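Local atomic coordinates of Her-1 protein (Caenorhabditis elegans, PDB entry 1SZH), a protein that dictates male development in the worm, probably as a secreted signal in sex determination that inhibits the function of tra-2a. Residues D110-C115 against V121-F126; S77-D82 against R88-R93; L70-C75 against S131-G136; L55-F60 against K65-L70. The protein carries 2 engineered substitutions. All coordinates share one frame; numbering follows the deposited sequence.

Contact 1: residues D110-C115 against V121-F126; sequences DSIKSC and VLYKCF
In the antiparallel helical hairpin made by helices 105-115 and 120-134, Lys113 lies across one face of the Tyr123 ring. Lys113 CB sits over that face as a CH-pi contact, 4.1 Å from the Tyr123 ring centroid, and the extended chain carries CG and CD on past the CE2 side before its end leads away from helix 120-134. Even the backbone takes part: Lys113 CA is 3.7 Å from Tyr123 CE1. Tyr123 gets there because its CG stands anti to the backbone N (chi1 -178°), which sends the ring across the gap. The neighbouring Ile112 divides its branches between two rings. Its CG2 meets the edge of Tyr123 at CE1, 4.1 Å off, and also stands over a face of Phe126, toward the rim; its CD1 touches Phe126 CZ at 4.0 Å. The two short axes, 9.9 Å apart at 147°, pack as in an antiparallel bundle, probably the left-handed four-helix bundle of HER-1. An alanine in place of Tyr123 is likely to open a gap beside Lys113, taking the platform from under its CB and CG and the edge from Ile112 CG2. Phe126 and Ile112 both also meet Phe79, of the 3-10 segment, and Cys94, of helix 85-97, while Cys115 is tied to Cys90 by a disulfide.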
loop_
_atom_site.group_PDB
_atom_site.type_symbol
_atom_site.label_atom_id
_atom_site.label_comp_id
_atom_site.label_asym_id
_atom_site.label_seq_id
_atom_site.Cartn_x
_atom_site.Cartn_y
_atom_site.Cartn_z
ATOM N N ASP A 110 -8.749 5.563 5.317
ATOM C CA ASP A 110 -9.773 5.596 6.356
ATOM C C ASP A 110 -9.410 4.585 7.449
ATOM O O ASP A 110 -9.547 4.872 8.641
ATOM C CB ASP A 110 -11.156 5.253 5.784
ATOM C CG ASP A 110 -11.715 6.356 4.900
ATOM O OD1 ASP A 110 -11.282 7.523 5.039
ATOM O OD2 ASP A 110 -12.604 6.051 4.077
ATOM N N SER A 111 -8.928 3.408 7.046
ATOM C CA SER A 111 -8.581 2.362 8.021
ATOM C C SER A 111 -7.345 2.744 8.815
ATOM O O SER A 111 -7.304 2.557 10.032
ATOM C CB SER A 111 -8.377 1.015 7.289
ATOM O OG SER A 111 -7.976 0.015 8.217
ATOM N N ILE A 112 -6.347 3.310 8.135
ATOM C CA ILE A 112 -5.131 3.734 8.811
ATOM C C ILE A 112 -5.430 4.903 9.766
ATOM O O ILE A 112 -4.925 4.947 10.880
ATOM C CB ILE A 112 -4.079 4.163 7.760
ATOM C CG1 ILE A 112 -3.646 2.946 6.948
ATOM C CG2 ILE A 112 -2.857 4.818 8.454
ATOM C CD1 ILE A 112 -2.954 3.320 5.614
ATOM N N LYS A 113 -6.237 5.865 9.329
ATOM C CA LYS A 113 -6.567 6.986 10.205
ATOM C C LYS A 113 -7.334 6.461 11.417
ATOM O O LYS A 113 -7.105 6.917 12.527
ATOM C CB LYS A 113 -7.418 8.024 9.464
ATOM C CG LYS A 113 -7.696 9.284 10.292
ATOM C CD LYS A 113 -8.362 10.348 9.444
ATOM C CE LYS A 113 -8.580 11.640 10.232
ATOM N NZ LYS A 113 -9.178 12.694 9.366
ATOM N N SER A 114 -8.215 5.484 11.209
ATOM C CA SER A 114 -8.975 4.952 12.333
ATOM C C SER A 114 -8.102 4.247 13.360
ATOM O O SER A 114 -8.290 4.467 14.548
ATOM C CB SER A 114 -10.075 4.025 11.832
ATOM O OG SER A 114 -11.082 4.802 11.198
ATOM N N CYS A 115 -7.140 3.416 12.947
ATOM C CA CYS A 115 -6.333 2.757 13.965
ATOM C C CYS A 115 -5.362 3.671 14.685
ATOM O O CYS A 115 -4.868 3.330 15.748
ATOM C CB CYS A 115 -5.588 1.510 13.452
ATOM S SG CYS A 115 -4.464 1.577 12.097
ATOM N N VAL A 121 -0.730 12.583 16.065
ATOM C CA VAL A 121 0.594 13.070 15.675
ATOM C C VAL A 121 1.272 12.089 14.724
ATOM O O VAL A 121 1.922 12.503 13.760
ATOM C CB VAL A 121 1.504 13.276 16.909
ATOM C CG1 VAL A 121 2.932 13.633 16.469
ATOM C CG2 VAL A 121 0.948 14.395 17.777
ATOM N N LEU A 122 1.138 10.791 14.995
ATOM C CA LEU A 122 1.770 9.787 14.132
ATOM C C LEU A 122 1.106 9.727 12.748
ATOM O O LEU A 122 1.791 9.524 11.744
ATOM C CB LEU A 122 1.744 8.412 14.809
ATOM C CG LEU A 122 2.481 8.256 16.158
ATOM C CD1 LEU A 122 2.446 6.790 16.581
ATOM C CD2 LEU A 122 3.926 8.743 16.062
ATOM N N TYR A 123 -0.217 9.890 12.692
ATOM C CA TYR A 123 -0.924 9.906 11.413
ATOM C C TYR A 123 -0.465 11.122 10.583
ATOM O O TYR A 123 -0.284 11.036 9.359
ATOM C CB TYR A 123 -2.445 9.974 11.603
ATOM C CG TYR A 123 -3.191 9.952 10.300
ATOM C CD1 TYR A 123 -3.245 8.782 9.548
ATOM C CD2 TYR A 123 -3.796 11.102 9.781
ATOM C CE1 TYR A 123 -3.871 8.748 8.315
ATOM C CE2 TYR A 123 -4.430 11.077 8.531
ATOM C CZ TYR A 123 -4.458 9.892 7.811
ATOM O OH TYR A 123 -5.059 9.812 6.574
ATOM N N LYS A 124 -0.274 12.261 11.245
ATOM C CA LYS A 124 0.180 13.444 10.514
ATOM C C LYS A 124 1.590 13.215 9.984
ATOM O O LYS A 124 1.914 13.666 8.880
ATOM C CB LYS A 124 0.136 14.679 11.418
ATOM C CG LYS A 124 -1.279 15.119 11.742
ATOM C CD LYS A 124 -1.301 16.390 12.592
ATOM C CE LYS A 124 -2.734 16.858 12.842
ATOM N NZ LYS A 124 -2.814 18.041 13.756
ATOM N N CYS A 125 2.423 12.519 10.744
ATOM C CA CYS A 125 3.784 12.226 10.294
ATOM C C CYS A 125 3.730 11.268 9.091
ATOM O O CYS A 125 4.474 11.410 8.127
ATOM C CB CYS A 125 4.577 11.596 11.423
ATOM S SG CYS A 125 6.269 11.209 11.039
ATOM N N PHE A 126 2.832 10.288 9.152
ATOM C CA PHE A 126 2.666 9.343 8.054
ATOM C C PHE A 126 2.306 10.134 6.786
ATOM O O PHE A 126 2.850 9.892 5.705
ATOM C CB PHE A 126 1.529 8.351 8.425
ATOM C CG PHE A 126 1.033 7.490 7.266
ATOM C CD1 PHE A 126 1.784 6.409 6.807
ATOM C CD2 PHE A 126 -0.188 7.765 6.659
ATOM C CE1 PHE A 126 1.323 5.603 5.741
ATOM C CE2 PHE A 126 -0.676 6.962 5.587
ATOM C CZ PHE A 126 0.082 5.886 5.126
#

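Contact 2: residues S77-D82 against R88-R93; sequences SVFGND and RRCENR. With ACT (acetate ion), chain C.
Glu91 OE2 is paired with Lys95 in a salt bridge and passes Ser77 CA at 3.5 Å. Extended, with CG anti to its backbone N (chi1 169°), Glu91 lays its carboxylate along the backbone of the 77-82 turns. A side chain on Gly80 would run into Glu91 OE1, which comes within 3.2 Å of Gly80 CA. Beside it, Cys90 SG lies over one face of the Phe79 ring, 4.3 Å from the Phe79 centroid, a sulfur-aromatic contact; Val78 CG1 covers the opposite face, so the ring is clamped between the two. The same sulfur is in the disulfide to Cys115. Val78 O takes two donors from one face of its plane: Asn81 N at 3.1 Å and Asn81 ND2 at 3.0 Å, the latter with a bent N-H...O angle of 130°. On another side of the helix, Arg89 NE and Arg93 NE each give a nearly straight, in-plane hydrogen bond to an acetate ion, probably from the crystallisation liquor. Segment 77-81 is 3-10 helix, consistent with the extended 3-10 helix of HER-1, and helix 85-97 runs back roughly antiparallel to it, a helical hairpin.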
loop_
_atom_site.group_PDB
_atom_site.type_symbol
_atom_site.label_atom_id
_atom_site.label_comp_id
_atom_site.label_asym_id
_atom_site.label_seq_id
_atom_site.Cartn_x
_atom_site.Cartn_y
_atom_site.Cartn_z
ATOM N N SER A 77 6.037 2.655 9.006
ATOM C CA SER A 77 6.882 2.382 10.153
ATOM C C SER A 77 6.695 3.377 11.272
ATOM O O SER A 77 6.966 3.065 12.434
ATOM C CB SER A 77 8.354 2.363 9.729
ATOM O OG SER A 77 8.570 1.280 8.845
ATOM N N VAL A 78 6.202 4.566 10.941
ATOM C CA VAL A 78 6.045 5.572 11.988
ATOM C C VAL A 78 5.053 5.198 13.077
ATOM O O VAL A 78 5.167 5.650 14.208
ATOM C CB VAL A 78 5.644 6.952 11.425
ATOM C CG1 VAL A 78 4.175 6.996 11.033
ATOM C CG2 VAL A 78 5.948 8.019 12.459
ATOM N N PHE A 79 4.078 4.355 12.757
ATOM C CA PHE A 79 3.076 4.006 13.750
ATOM C C PHE A 79 3.599 3.163 14.891
ATOM O O PHE A 79 3.013 3.160 15.973
ATOM C CB PHE A 79 1.903 3.330 13.066
ATOM C CG PHE A 79 1.152 4.243 12.162
ATOM C CD1 PHE A 79 1.194 4.053 10.774
ATOM C CD2 PHE A 79 0.457 5.336 12.681
ATOM C CE1 PHE A 79 0.543 4.945 9.924
ATOM C CE2 PHE A 79 -0.197 6.231 11.842
ATOM C CZ PHE A 79 -0.150 6.039 10.456
ATOM N N GLY A 80 4.725 2.492 14.651
ATOM C CA GLY A 80 5.319 1.659 15.676
ATOM C C GLY A 80 6.097 2.481 16.686
ATOM O O GLY A 80 6.604 1.936 17.663
ATOM N N ASN A 81 6.196 3.791 16.463
ATOM C CA ASN A 81 6.938 4.634 17.401
ATOM C C ASN A 81 6.127 4.724 18.678
ATOM O O ASN A 81 6.634 5.091 19.736
ATOM C CB ASN A 81 7.217 6.010 16.791
ATOM C CG ASN A 81 8.340 5.967 15.755
ATOM O OD1 ASN A 81 9.461 5.542 16.054
ATOM N ND2 ASN A 81 8.044 6.408 14.538
ATOM N N ASP A 82 4.850 4.384 18.559
ATOM C CA ASP A 82 3.969 4.338 19.709
ATOM C C ASP A 82 4.367 2.971 20.256
ATOM O O ASP A 82 3.805 1.947 19.858
ATOM C CB ASP A 82 2.508 4.312 19.257
ATOM C CG ASP A 82 1.544 4.267 20.413
ATOM O OD1 ASP A 82 1.719 3.408 21.299
ATOM O OD2 ASP A 82 0.607 5.088 20.436
ATOM N N ARG A 88 2.216 -1.195 17.054
ATOM C CA ARG A 88 2.743 -2.221 16.154
ATOM C C ARG A 88 1.601 -2.811 15.326
ATOM O O ARG A 88 1.774 -3.111 14.147
ATOM C CB ARG A 88 3.426 -3.319 16.961
ATOM C CG ARG A 88 3.998 -4.455 16.135
ATOM C CD ARG A 88 4.977 -5.271 16.986
ATOM N NE ARG A 88 5.525 -6.425 16.275
ATOM C CZ ARG A 88 4.833 -7.523 15.982
ATOM N NH1 ARG A 88 3.562 -7.622 16.343
ATOM N NH2 ARG A 88 5.412 -8.520 15.327
ATOM N N ARG A 89 0.427 -2.953 15.936
ATOM C CA ARG A 89 -0.706 -3.486 15.196
ATOM C C ARG A 89 -1.117 -2.538 14.067
ATOM O O ARG A 89 -1.408 -2.982 12.961
ATOM C CB ARG A 89 -1.910 -3.715 16.122
ATOM C CG ARG A 89 -3.054 -4.401 15.441
ATOM C CD ARG A 89 -4.181 -4.634 16.411
ATOM N NE ARG A 89 -5.236 -5.440 15.803
ATOM C CZ ARG A 89 -6.428 -5.612 16.377
ATOM N NH1 ARG A 89 -6.693 -5.037 17.544
ATOM N NH2 ARG A 89 -7.349 -6.343 15.783
ATOM N N CYS A 90 -1.155 -1.239 14.351
ATOM C CA CYS A 90 -1.536 -0.289 13.308
ATOM C C CYS A 90 -0.430 -0.239 12.249
ATOM O O CYS A 90 -0.716 -0.119 11.056
ATOM C CB CYS A 90 -1.767 1.100 13.940
ATOM S SG CYS A 90 -2.483 2.404 12.910
ATOM N N GLU A 91 0.830 -0.348 12.677
ATOM C CA GLU A 91 1.941 -0.325 11.717
ATOM C C GLU A 91 1.803 -1.493 10.732
ATOM O O GLU A 91 1.905 -1.311 9.502
ATOM C CB GLU A 91 3.289 -0.426 12.442
ATOM C CG GLU A 91 4.474 -0.672 11.509
ATOM C CD GLU A 91 5.793 -0.703 12.239
ATOM O OE1 GLU A 91 5.783 -0.599 13.482
ATOM O OE2 GLU A 91 6.837 -0.830 11.565
ATOM N N ASN A 92 1.540 -2.684 11.268
ATOM C CA ASN A 92 1.395 -3.869 10.418
ATOM C C ASN A 92 0.162 -3.803 9.521
ATOM O O ASN A 92 0.231 -4.221 8.363
ATOM C CB ASN A 92 1.382 -5.138 11.275
ATOM C CG ASN A 92 2.744 -5.421 11.896
ATOM O OD1 ASN A 92 3.782 -5.064 11.328
ATOM N ND2 ASN A 92 2.750 -6.076 13.052
ATOM N N ARG A 93 -0.941 -3.270 10.045
ATOM C CA ARG A 93 -2.174 -3.114 9.285
ATOM C C ARG A 93 -1.854 -2.156 8.130
ATOM O O ARG A 93 -2.223 -2.402 6.986
ATOM C CB ARG A 93 -3.262 -2.532 10.198
ATOM C CG ARG A 93 -4.430 -1.788 9.518
ATOM C CD ARG A 93 -5.558 -2.689 9.059
ATOM N NE ARG A 93 -6.128 -3.562 10.089
ATOM C CZ ARG A 93 -7.210 -3.299 10.833
ATOM N NH1 ARG A 93 -7.878 -2.161 10.711
ATOM N NH2 ARG A 93 -7.672 -4.233 11.662
HETATM C C ACT C . -5.382 -6.559 12.093
HETATM O O ACT C . -5.051 -6.124 10.895
HETATM O OXT ACT C . -4.604 -6.646 13.108
HETATM C CH3 ACT C . -6.770 -6.999 12.410
#

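Contact 3: residues L70-C75 against S131-G136; sequences LDDSVC and SLRKDG. With ACT (acetate ion), chain D.
Asp72 OD1 receives Arg133 NE at 2.8 Å on its syn lone pair, the direct bond of a salt bridge with an N-H...O angle of 153°. Asp72 OD1 lies 17° out of the guanidinium plane, and the carboxylate and guanidinium planes are 38° apart. A water completes the pair by another path, donating to Asp72 OD2 at 2.7 Å and accepting from Arg133 NH2 at 2.9 Å. Bends at chi2 and chi3 fold the arginine so that its NE reaches the carboxylate, and Asp71 CB rests against Arg133 CD at 4.0 Å. Asp72 OD2 also forms a salt bridge with Arg130, one turn back on helix 120-134, so one buried carboxylate serves two arginines. A leucine in place of Arg133 would probably leave Asp72 OD1 without its charged mate and the water without one of its two holds. Further out, Arg133 NH2 and Lys134 NZ share the OXT of an acetate ion, probably from the crystallisation liquor. Nearby, the Cys75-Cys129 disulfide joins the same two elements covalently. The helix ends at Lys134, and Gly136, with positive phi, completes a Schellman motif, while the facing 70-75 segment is 3-10 helix, consistent with the extended one described for this protein.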
loop_
_atom_site.group_PDB
_atom_site.type_symbol
_atom_site.label_atom_id
_atom_site.label_comp_id
_atom_site.label_asym_id
_atom_site.label_seq_id
_atom_site.Cartn_x
_atom_site.Cartn_y
_atom_site.Cartn_z
ATOM N N LEU A 70 3.588 2.600 -4.443
ATOM C CA LEU A 70 4.083 1.526 -3.596
ATOM C C LEU A 70 5.119 1.969 -2.557
ATOM O O LEU A 70 5.131 1.451 -1.429
ATOM C CB LEU A 70 4.672 0.399 -4.459
ATOM C CG LEU A 70 5.181 -0.834 -3.699
ATOM C CD1 LEU A 70 4.053 -1.503 -2.905
ATOM C CD2 LEU A 70 5.770 -1.809 -4.733
ATOM N N ASP A 71 5.961 2.939 -2.914
ATOM C CA ASP A 71 6.991 3.423 -2.011
ATOM C C ASP A 71 6.447 4.043 -0.740
ATOM O O ASP A 71 7.150 4.090 0.263
ATOM C CB ASP A 71 7.902 4.455 -2.693
ATOM C CG ASP A 71 8.654 3.885 -3.873
ATOM O OD1 ASP A 71 9.118 2.727 -3.784
ATOM O OD2 ASP A 71 8.792 4.608 -4.885
ATOM N N ASP A 72 5.210 4.525 -0.766
ATOM C CA ASP A 72 4.639 5.124 0.433
ATOM C C ASP A 72 4.439 4.108 1.566
ATOM O O ASP A 72 4.246 4.494 2.726
ATOM C CB ASP A 72 3.285 5.789 0.123
ATOM C CG ASP A 72 3.416 7.054 -0.721
ATOM O OD1 ASP A 72 4.541 7.393 -1.144
ATOM O OD2 ASP A 72 2.370 7.693 -0.975
ATOM N N SER A 73 4.513 2.815 1.265
ATOM C CA SER A 73 4.314 1.842 2.330
ATOM C C SER A 73 5.409 1.938 3.392
ATOM O O SER A 73 5.193 1.550 4.542
ATOM C CB SER A 73 4.238 0.419 1.765
ATOM O OG SER A 73 5.451 0.053 1.120
ATOM N N VAL A 74 6.570 2.479 3.030
ATOM C CA VAL A 74 7.654 2.598 4.012
ATOM C C VAL A 74 7.287 3.591 5.124
ATOM O O VAL A 74 7.812 3.522 6.234
ATOM C CB VAL A 74 8.975 3.036 3.333
ATOM C CG1 VAL A 74 9.325 2.099 2.170
ATOM C CG2 VAL A 74 8.861 4.449 2.857
ATOM N N CYS A 75 6.354 4.486 4.841
ATOM C CA CYS A 75 5.928 5.487 5.824
ATOM C C CYS A 75 5.190 4.864 7.007
ATOM O O CYS A 75 5.084 5.439 8.096
ATOM C CB CYS A 75 5.028 6.514 5.145
ATOM S SG CYS A 75 5.810 7.409 3.789
ATOM N N SER A 131 3.984 12.982 1.591
ATOM C CA SER A 131 4.197 14.241 0.866
ATOM C C SER A 131 5.664 14.406 0.488
ATOM O O SER A 131 5.974 14.778 -0.645
ATOM C CB SER A 131 3.750 15.433 1.720
ATOM O OG SER A 131 2.335 15.460 1.820
ATOM N N LEU A 132 6.577 14.129 1.420
ATOM C CA LEU A 132 8.009 14.244 1.115
ATOM C C LEU A 132 8.422 13.270 -0.011
ATOM O O LEU A 132 9.228 13.626 -0.882
ATOM C CB LEU A 132 8.852 13.978 2.366
ATOM C CG LEU A 132 8.934 15.124 3.386
ATOM C CD1 LEU A 132 9.849 14.683 4.513
ATOM C CD2 LEU A 132 9.468 16.392 2.725
ATOM N N ARG A 133 7.882 12.049 0.005
ATOM C CA ARG A 133 8.183 11.064 -1.052
ATOM C C ARG A 133 7.708 11.655 -2.401
ATOM O O ARG A 133 8.430 11.641 -3.405
ATOM C CB ARG A 133 7.444 9.744 -0.739
ATOM C CG ARG A 133 7.921 8.463 -1.490
ATOM C CD ARG A 133 7.479 8.405 -2.958
ATOM N NE ARG A 133 6.054 8.675 -3.133
ATOM C CZ ARG A 133 5.523 9.134 -4.258
ATOM N NH1 ARG A 133 6.308 9.363 -5.314
ATOM N NH2 ARG A 133 4.236 9.412 -4.323
ATOM N N LYS A 134 6.491 12.181 -2.410
ATOM C CA LYS A 134 5.908 12.801 -3.604
ATOM C C LYS A 134 6.780 13.981 -4.071
ATOM O O LYS A 134 6.905 14.236 -5.278
ATOM C CB LYS A 134 4.495 13.286 -3.262
ATOM C CG LYS A 134 3.804 14.137 -4.318
ATOM C CD LYS A 134 3.238 13.289 -5.416
ATOM C CE LYS A 134 2.326 14.102 -6.320
ATOM N NZ LYS A 134 1.681 13.243 -7.349
ATOM N N ASP A 135 7.398 14.676 -3.120
ATOM C CA ASP A 135 8.261 15.831 -3.433
ATOM C C ASP A 135 9.676 15.484 -3.905
ATOM O O ASP A 135 10.495 16.375 -4.125
ATOM C CB ASP A 135 8.336 16.773 -2.229
ATOM C CG ASP A 135 7.021 17.515 -1.983
ATOM O OD1 ASP A 135 6.144 17.519 -2.875
ATOM O OD2 ASP A 135 6.880 18.104 -0.902
ATOM N N GLY A 136 9.978 14.200 -4.052
ATOM C CA GLY A 136 11.291 13.837 -4.555
ATOM C C GLY A 136 12.337 13.391 -3.556
ATOM O O GLY A 136 13.491 13.130 -3.943
HETATM C C ACT D . 3.548 9.819 -7.725
HETATM O O ACT D . 4.483 10.034 -8.609
HETATM O OXT ACT D . 3.014 10.695 -6.956
HETATM C CH3 ACT D . 2.985 8.453 -7.516
HETATM O O HOH W 1 3.063 10.169 -1.815
#

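Contact 4: residues L55-F60 against K65-L70; sequences LQNVLF and KKKINL
Gln56, on the last turns of helix 47-59, reaches across to the backbone of the returning chain. Its OE1 accepts from Ile68 N at 3.1 Å, in the carbonyl plane and on a lone pair, with an N-H...O angle of 154°. A bend at chi2 (-122°) swings the amide into this position, and OE1 also lies against Lys67 CB at 3.4 Å. The other side of the amide is held too: Gln56 NE2 donates to Pro101 O and to a water 3.0 Å away, and that water in turn donates to Lys66 O at 2.8 Å. The amide is therefore fixed at both ends and unlikely to turn. Ile68 O, close to OE1 but also an acceptor, is hydrogen-bonded to Tyr52 OH. Next along the helix, Asn57 turns the end of its side chain toward Lys67, whose chain, bent at chi3, runs beside the helix to bring its ammonium group there. Phe60, the first residue past the helix, is sandwiched. Lys66 CB lies over one face as a CH-pi contact, 4.0 Å from the Phe60 centroid, and Leu59 CB sits over the centre of the other. Phe60 CB also touches Lys67 CG at 3.7 Å. The Lys66 ammonium continues to a salt bridge with Glu63, while its aliphatic carbons meet the ring. Near the helix's C-terminal end, where partial negative charge gathers, the Lys67 ammonium would probably be favourably placed.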
loop_
_atom_site.group_PDB
_atom_site.type_symbol
_atom_site.label_atom_id
_atom_site.label_comp_id
_atom_site.label_asym_id
_atom_site.label_seq_id
_atom_site.Cartn_x
_atom_site.Cartn_y
_atom_site.Cartn_z
ATOM N N LEU A 55 -0.973 -3.829 -11.751
ATOM C CA LEU A 55 -2.352 -4.025 -11.331
ATOM C C LEU A 55 -3.056 -2.708 -11.009
ATOM O O LEU A 55 -4.194 -2.486 -11.414
ATOM C CB LEU A 55 -2.435 -4.988 -10.125
ATOM C CG LEU A 55 -1.998 -6.424 -10.439
ATOM C CD1 LEU A 55 -2.028 -7.212 -9.114
ATOM C CD2 LEU A 55 -2.923 -7.085 -11.446
ATOM N N GLN A 56 -2.390 -1.826 -10.275
ATOM C CA GLN A 56 -3.005 -0.543 -9.952
ATOM C C GLN A 56 -3.364 0.252 -11.215
ATOM O O GLN A 56 -4.436 0.854 -11.304
ATOM C CB GLN A 56 -2.056 0.285 -9.093
ATOM C CG GLN A 56 -1.943 -0.219 -7.664
ATOM C CD GLN A 56 -2.340 0.857 -6.663
ATOM O OE1 GLN A 56 -1.803 1.964 -6.675
ATOM N NE2 GLN A 56 -3.273 0.529 -5.780
ATOM N N ASN A 57 -2.454 0.220 -12.184
ATOM C CA ASN A 57 -2.659 0.944 -13.431
ATOM C C ASN A 57 -3.856 0.400 -14.209
ATOM O O ASN A 57 -4.568 1.173 -14.853
ATOM C CB ASN A 57 -1.376 0.911 -14.281
ATOM C CG ASN A 57 -0.311 1.890 -13.785
ATOM O OD1 ASN A 57 0.787 1.980 -14.358
ATOM N ND2 ASN A 57 -0.621 2.620 -12.716
ATOM N N VAL A 58 -4.106 -0.912 -14.158
ATOM C CA VAL A 58 -5.269 -1.445 -14.879
ATOM C C VAL A 58 -6.556 -1.249 -14.071
ATOM O O VAL A 58 -7.545 -0.729 -14.578
ATOM C CB VAL A 58 -5.105 -2.948 -15.213
ATOM C CG1 VAL A 58 -6.372 -3.469 -15.911
ATOM C CG2 VAL A 58 -3.894 -3.169 -16.073
ATOM N N LEU A 59 -6.550 -1.623 -12.794
ATOM C CA LEU A 59 -7.748 -1.501 -11.960
ATOM C C LEU A 59 -8.261 -0.084 -11.816
ATOM O O LEU A 59 -9.465 0.145 -11.803
ATOM C CB LEU A 59 -7.469 -2.034 -10.542
ATOM C CG LEU A 59 -7.142 -3.531 -10.443
ATOM C CD1 LEU A 59 -6.767 -3.852 -8.989
ATOM C CD2 LEU A 59 -8.332 -4.368 -10.862
ATOM N N PHE A 60 -7.343 0.866 -11.723
ATOM C CA PHE A 60 -7.723 2.250 -11.498
ATOM C C PHE A 60 -7.407 3.154 -12.694
ATOM O O PHE A 60 -7.123 4.331 -12.529
ATOM C CB PHE A 60 -7.022 2.742 -10.230
ATOM C CG PHE A 60 -7.410 1.951 -8.992
ATOM C CD1 PHE A 60 -6.452 1.282 -8.239
ATOM C CD2 PHE A 60 -8.751 1.835 -8.613
ATOM C CE1 PHE A 60 -6.825 0.491 -7.137
ATOM C CE2 PHE A 60 -9.134 1.048 -7.509
ATOM C CZ PHE A 60 -8.169 0.382 -6.771
ATOM N N LYS A 65 -6.728 8.821 -9.159
ATOM C CA LYS A 65 -6.578 9.318 -7.797
ATOM C C LYS A 65 -6.769 8.208 -6.764
ATOM O O LYS A 65 -6.535 8.414 -5.577
ATOM C CB LYS A 65 -7.587 10.431 -7.524
ATOM C CG LYS A 65 -7.383 11.674 -8.385
ATOM C CD LYS A 65 -6.078 12.366 -8.049
ATOM C CE LYS A 65 -5.992 13.738 -8.703
ATOM N NZ LYS A 65 -4.802 14.487 -8.209
ATOM N N LYS A 66 -7.228 7.045 -7.197
ATOM C CA LYS A 66 -7.413 5.943 -6.242
ATOM C C LYS A 66 -6.110 5.181 -6.001
ATOM O O LYS A 66 -6.029 4.356 -5.087
ATOM C CB LYS A 66 -8.461 4.955 -6.744
ATOM C CG LYS A 66 -9.858 5.521 -6.808
ATOM C CD LYS A 66 -10.858 4.416 -7.076
ATOM C CE LYS A 66 -12.305 4.907 -6.988
ATOM N NZ LYS A 66 -13.287 3.844 -7.392
ATOM N N LYS A 67 -5.103 5.444 -6.823
ATOM C CA LYS A 67 -3.819 4.769 -6.705
ATOM C C LYS A 67 -2.937 5.370 -5.617
ATOM O O LYS A 67 -3.050 6.564 -5.299
ATOM C CB LYS A 67 -3.048 4.846 -8.038
ATOM C CG LYS A 67 -3.763 4.201 -9.205
ATOM C CD LYS A 67 -2.871 4.017 -10.429
ATOM C CE LYS A 67 -2.569 5.314 -11.125
ATOM N NZ LYS A 67 -1.955 5.059 -12.479
ATOM N N ILE A 68 -2.054 4.540 -5.059
ATOM C CA ILE A 68 -1.075 5.004 -4.072
ATOM C C ILE A 68 0.261 4.407 -4.461
ATOM O O ILE A 68 0.364 3.199 -4.715
ATOM C CB ILE A 68 -1.418 4.581 -2.638
ATOM C CG1 ILE A 68 -2.639 5.381 -2.162
ATOM C CG2 ILE A 68 -0.213 4.878 -1.702
ATOM C CD1 ILE A 68 -3.162 4.935 -0.821
ATOM N N ASN A 69 1.292 5.247 -4.513
ATOM C CA ASN A 69 2.612 4.796 -4.885
ATOM C C ASN A 69 3.101 3.714 -3.908
ATOM O O ASN A 69 3.020 3.885 -2.683
ATOM C CB ASN A 69 3.584 5.982 -4.877
ATOM C CG ASN A 69 4.886 5.681 -5.605
ATOM O OD1 ASN A 69 5.175 6.263 -6.669
ATOM N ND2 ASN A 69 5.678 4.788 -5.052
ATOM N N LEU A 70 3.588 2.600 -4.443
ATOM C CA LEU A 70 4.083 1.526 -3.596
ATOM C C LEU A 70 5.119 1.969 -2.557
ATOM O O LEU A 70 5.131 1.451 -1.429
ATOM C CB LEU A 70 4.672 0.399 -4.459
ATOM C CG LEU A 70 5.181 -0.834 -3.699
ATOM C CD1 LEU A 70 4.053 -1.503 -2.905
ATOM C CD2 LEU A 70 5.770 -1.809 -4.733
HETATM O O HOH W 2 -4.415 2.440 -3.834
#

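Overall arrangement
Following the chain from the N terminus, contact 4 comes first: it closes a short loop of four residues and lays segment 65-70, a short 3-10 turn and then loop, on the end of helix 47-59. Leu70 is shared with contact 3, which opens there and closes only at 131-136, and Arg133 also touches Asn69. Inside that long loop lie contacts 2 and 1 in series, each closing a connection of five residues; none of the four cross. Contact 2 joins the 3-10 segment to helix 85-97, and contact 1 pairs helices 105-115 and 120-134. Those two touch through the Cys90-Cys115 disulfide and through Phe79 against Phe126; Phe126 also meets Cys75 of contact 3. Contact 4 stands about 23 Å from contact 2, centre to centre.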